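Local coordinates for protein O-methyltransferase (Coxiella burnetii, PDB 3TR6) that probably transfers a methyl group from S-adenosylmethionine to an oxygen atom of an acceptor not yet identified and is seen here with the product S-adenosyl-L-homocysteine, at residues Y44-A57 with F74-L86. Numbering follows the deposited sequence.
Sequences YAMQTAPEQAQLLA and FTGYSAIAMGLAL. With SAH (S-adenosyl-L-homocysteine), chain C.
Thr48 and Ser78 face each other across the amino-acid end of S-adenosyl-L-homocysteine, and polar bonds run through the ligand. Thr48 OG1 donates to SAH OXT at 2.7 Å, and the same oxygen accepts from Ser78 N at 3.1 Å, so one carboxylate atom is gripped from both segments; Thr48 N adds a weak bond to SAH O. With chi1 at 57°, Ser78 OG lies between its own backbone N and carbonyl carbon, where it takes the ligand ammonium (SAH N to Ser78 OG 2.8 Å); Asp70 is its second partner. Residues 74-76 form the glycine-containing turn after the first parallel strand, 67-71, of the Rossmann-like methyltransferase fold, and Gly76 is the N-cap of helix 77-83, whose first turn carries Ser78, the usual place for the cofactor's methionine moiety in this family.

Aromatic contacts flank this site. The selenium of Met46 stands almost on the normal of the Phe74 ring, a Met-aromatic contact at a distance of 5.0 Å from SE to the Phe74 centroid, while Thr75 CG2 covers the opposite face and Tyr44 CA meets the edge. The extended Gln47 side chain crosses that of Tyr77 at about a right angle, bringing NE2 close to CD1 of Tyr77, with the amide and ring planes 76° apart. Ala53 CB abuts the Tyr77 edge, 3.5 Å from CE2, and the hydroxyl reaches Pro50 and bonds to Glu26.

Farther along, helices 50-57 and 77-83 cross at -38° with axes 8.3 Å apart. Small residues permit this approach: Ala53 CB touches Ala81 CB at 3.8 Å and Ala57 packs on Ala85, while Leu56 CB leans on CG of selenomethionine Met82, which also reaches Leu143.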
# COMPACT_ATOMS: atom_id res chain seq x y z
N TYR A 44 -4.77 25.44 -3.64
CA TYR A 44 -3.57 24.60 -3.56
C TYR A 44 -3.72 23.37 -2.67
O TYR A 44 -3.09 22.34 -2.92
CB TYR A 44 -2.39 25.44 -3.07
CG TYR A 44 -2.42 25.70 -1.58
CD1 TYR A 44 -1.70 24.90 -0.70
CD2 TYR A 44 -3.20 26.73 -1.05
CE1 TYR A 44 -1.74 25.13 0.66
CE2 TYR A 44 -3.24 26.96 0.31
CZ TYR A 44 -2.51 26.16 1.17
OH TYR A 44 -2.55 26.38 2.53
N ALA A 45 -4.53 23.48 -1.62
CA ALA A 45 -4.62 22.42 -0.61
C ALA A 45 -5.20 21.10 -1.13
O ALA A 45 -4.91 20.04 -0.58
CB ALA A 45 -5.41 22.90 0.60
N MSE A 46 -6.01 21.16 -2.19
CA MSE A 46 -6.58 19.94 -2.75
C MSE A 46 -5.55 19.15 -3.55
O MSE A 46 -5.87 18.15 -4.19
CB MSE A 46 -7.84 20.24 -3.58
CG MSE A 46 -7.68 21.28 -4.68
SE MSE A 46 -9.37 21.71 -5.58
CE MSE A 46 -10.59 20.77 -4.38
N GLN A 47 -4.30 19.59 -3.51
CA GLN A 47 -3.21 18.89 -4.18
C GLN A 47 -2.88 17.58 -3.47
O GLN A 47 -2.98 17.48 -2.24
CB GLN A 47 -1.97 19.77 -4.26
CG GLN A 47 -0.88 19.24 -5.17
CD GLN A 47 0.31 20.18 -5.27
OE1 GLN A 47 0.62 20.90 -4.32
NE2 GLN A 47 0.98 20.18 -6.41
N THR A 48 -2.49 16.57 -4.24
CA THR A 48 -2.18 15.27 -3.69
C THR A 48 -0.95 15.34 -2.79
O THR A 48 0.05 15.97 -3.14
CB THR A 48 -1.94 14.23 -4.81
OG1 THR A 48 -3.13 14.10 -5.59
CG2 THR A 48 -1.58 12.87 -4.22
N ALA A 49 -1.04 14.70 -1.63
CA ALA A 49 0.08 14.64 -0.70
C ALA A 49 1.27 13.94 -1.34
O ALA A 49 1.12 12.89 -1.97
CB ALA A 49 -0.33 13.93 0.58
N PRO A 50 2.47 14.53 -1.20
CA PRO A 50 3.67 13.95 -1.81
C PRO A 50 3.83 12.47 -1.46
O PRO A 50 4.18 11.67 -2.33
CB PRO A 50 4.80 14.78 -1.19
CG PRO A 50 4.17 16.09 -0.89
CD PRO A 50 2.75 15.79 -0.49
N GLU A 51 3.56 12.12 -0.21
CA GLU A 51 3.73 10.75 0.24
C GLU A 51 2.67 9.81 -0.33
O GLU A 51 2.95 8.65 -0.61
CB GLU A 51 3.75 10.66 1.77
CG GLU A 51 2.45 11.08 2.45
CD GLU A 51 2.42 12.55 2.79
OE1 GLU A 51 2.99 13.36 2.04
OE2 GLU A 51 1.81 12.91 3.82
N GLN A 52 1.45 10.32 -0.52
CA GLN A 52 0.39 9.51 -1.10
C GLN A 52 0.68 9.26 -2.58
O GLN A 52 0.50 8.14 -3.08
CB GLN A 52 -0.98 10.16 -0.93
CG GLN A 52 -2.12 9.23 -1.29
CD GLN A 52 -3.47 9.93 -1.34
OE1 GLN A 52 -3.83 10.55 -2.33
NE2 GLN A 52 -4.23 9.82 -0.25
N ALA A 53 1.12 10.30 -3.28
CA ALA A 53 1.47 10.19 -4.68
C ALA A 53 2.59 9.19 -4.88
O ALA A 53 2.60 8.43 -5.85
CB ALA A 53 1.87 11.55 -5.23
N GLN A 54 3.54 9.19 -3.95
CA GLN A 54 4.68 8.28 -4.03
C GLN A 54 4.22 6.83 -3.96
O GLN A 54 4.79 5.96 -4.62
CB GLN A 54 5.68 8.58 -2.92
CG GLN A 54 6.86 7.63 -2.89
CD GLN A 54 7.98 8.13 -2.01
OE1 GLN A 54 8.25 9.33 -1.95
NE2 GLN A 54 8.64 7.21 -1.30
N LEU A 55 3.20 6.57 -3.15
CA LEU A 55 2.61 5.25 -3.04
C LEU A 55 1.94 4.86 -4.36
O LEU A 55 2.02 3.70 -4.77
CB LEU A 55 1.58 5.22 -1.91
CG LEU A 55 0.58 4.05 -1.88
CD1 LEU A 55 1.29 2.71 -1.73
CD2 LEU A 55 -0.43 4.25 -0.75
N LEU A 56 1.29 5.82 -5.00
CA LEU A 56 0.67 5.60 -6.30
C LEU A 56 1.72 5.21 -7.33
O LEU A 56 1.51 4.29 -8.12
CB LEU A 56 -0.06 6.86 -6.77
CG LEU A 56 -1.33 7.28 -6.03
CD1 LEU A 56 -1.88 8.56 -6.65
CD2 LEU A 56 -2.37 6.17 -6.07
N ALA A 57 2.84 5.92 -7.32
CA ALA A 57 3.94 5.63 -8.23
C ALA A 57 4.45 4.20 -8.03
O ALA A 57 4.75 3.50 -8.99
CB ALA A 57 5.07 6.63 -8.05
N PHE A 74 -6.08 18.95 -11.58
CA PHE A 74 -5.59 20.15 -10.92
C PHE A 74 -4.34 20.63 -11.66
O PHE A 74 -4.38 20.85 -12.86
CB PHE A 74 -5.28 19.87 -9.45
CG PHE A 74 -5.11 21.12 -8.62
CD1 PHE A 74 -5.64 22.33 -9.05
CD2 PHE A 74 -4.41 21.09 -7.43
CE1 PHE A 74 -5.49 23.48 -8.30
CE2 PHE A 74 -4.25 22.24 -6.67
CZ PHE A 74 -4.79 23.44 -7.11
N THR A 75 -3.23 20.79 -10.94
CA THR A 75 -1.99 21.20 -11.58
C THR A 75 -1.13 19.98 -11.94
O THR A 75 0.06 20.12 -12.25
CB THR A 75 -1.19 22.19 -10.71
OG1 THR A 75 -0.91 21.60 -9.44
CG2 THR A 75 -1.99 23.48 -10.51
N GLY A 76 -1.74 18.80 -11.88
CA GLY A 76 -1.14 17.59 -12.41
C GLY A 76 -0.10 16.87 -11.57
O GLY A 76 0.77 16.19 -12.13
N TYR A 77 -0.17 17.00 -10.25
CA TYR A 77 0.81 16.36 -9.38
C TYR A 77 0.74 14.83 -9.46
O TYR A 77 1.74 14.16 -9.70
CB TYR A 77 0.67 16.83 -7.92
CG TYR A 77 1.85 16.43 -7.05
CD1 TYR A 77 2.89 17.32 -6.80
CD2 TYR A 77 1.92 15.17 -6.48
CE1 TYR A 77 3.97 16.96 -6.00
CE2 TYR A 77 2.99 14.80 -5.68
CZ TYR A 77 4.01 15.70 -5.45
OH TYR A 77 5.07 15.32 -4.66
N SER A 78 -0.46 14.28 -9.26
CA SER A 78 -0.64 12.83 -9.28
C SER A 78 -0.45 12.26 -10.68
O SER A 78 0.06 11.15 -10.85
CB SER A 78 -2.01 12.45 -8.73
OG SER A 78 -3.05 13.08 -9.46
N ALA A 79 -0.85 13.03 -11.69
CA ALA A 79 -0.70 12.62 -13.08
C ALA A 79 0.77 12.45 -13.43
O ALA A 79 1.15 11.49 -14.10
CB ALA A 79 -1.34 13.64 -14.01
N ILE A 80 1.60 13.38 -12.96
CA ILE A 80 3.03 13.33 -13.21
C ILE A 80 3.72 12.30 -12.32
O ILE A 80 4.65 11.61 -12.76
CB ILE A 80 3.67 14.71 -12.98
CG1 ILE A 80 3.14 15.71 -14.02
CG2 ILE A 80 5.18 14.61 -13.04
CD1 ILE A 80 3.55 17.14 -13.75
N ALA A 81 3.27 12.18 -11.08
CA ALA A 81 3.83 11.21 -10.15
C ALA A 81 3.71 9.81 -10.73
O ALA A 81 4.68 9.05 -10.76
CB ALA A 81 3.13 11.29 -8.81
N MSE A 82 2.51 9.47 -11.20
CA MSE A 82 2.27 8.18 -11.82
C MSE A 82 2.89 8.10 -13.20
O MSE A 82 3.42 7.05 -13.59
CB MSE A 82 0.77 7.89 -11.89
CG MSE A 82 0.15 7.54 -10.55
SE MSE A 82 -1.75 7.16 -10.66
CE MSE A 82 -2.42 8.96 -11.00
N GLY A 83 2.82 9.20 -13.95
CA GLY A 83 3.42 9.26 -15.27
C GLY A 83 4.88 8.87 -15.27
O GLY A 83 5.34 8.15 -16.15
N LEU A 84 5.62 9.35 -14.27
CA LEU A 84 7.05 9.06 -14.17
C LEU A 84 7.35 7.59 -13.88
O LEU A 84 8.45 7.11 -14.14
CB LEU A 84 7.69 9.94 -13.09
CG LEU A 84 7.76 11.44 -13.39
CD1 LEU A 84 8.02 12.23 -12.12
CD2 LEU A 84 8.82 11.74 -14.45
N ALA A 85 6.36 6.88 -13.34
CA ALA A 85 6.54 5.48 -12.98
C ALA A 85 6.12 4.54 -14.10
O ALA A 85 6.43 3.35 -14.07
CB ALA A 85 5.79 5.16 -11.69
N LEU A 86 5.41 5.09 -15.08
CA LEU A 86 4.94 4.33 -16.23
C LEU A 86 6.07 3.60 -16.95
O LEU A 86 7.15 4.16 -17.14
CB LEU A 86 4.24 5.25 -17.23
CG LEU A 86 2.79 5.66 -16.95
CD1 LEU A 86 2.36 6.71 -17.96
CD2 LEU A 86 1.86 4.46 -16.98
N SAH C . -5.00 14.67 -8.16
CA SAH C . -4.94 16.11 -8.16
CB SAH C . -6.02 16.71 -7.27
CG SAH C . -7.14 17.44 -7.97
SD SAH C . -8.30 18.34 -6.95
C SAH C . -3.60 16.56 -7.69
O SAH C . -3.46 17.75 -7.28
OXT SAH C . -2.62 15.78 -7.70
C5' SAH C . -9.91 18.33 -7.71
C4' SAH C . -9.97 18.60 -9.12
O4' SAH C . -11.21 18.03 -9.67
C3' SAH C . -10.03 20.05 -9.37
O3' SAH C . -8.99 20.41 -10.17
C2' SAH C . -11.31 20.28 -10.06
O2' SAH C . -11.17 21.21 -11.06
C1' SAH C . -11.62 18.95 -10.64
N9 SAH C . -13.02 18.71 -10.99
C8 SAH C . -14.10 19.14 -10.33
N7 SAH C . -15.19 18.70 -10.99
C5 SAH C . -14.80 17.98 -12.06
C6 SAH C . -15.47 17.30 -13.08
N6 SAH C . -16.90 17.27 -13.11
N1 SAH C . -14.75 16.67 -14.02
C2 SAH C . -13.41 16.69 -14.00
N3 SAH C . -12.74 17.34 -13.05
C4 SAH C . -13.40 17.99 -12.07
O HOH W 1 6.31 12.19 -4.50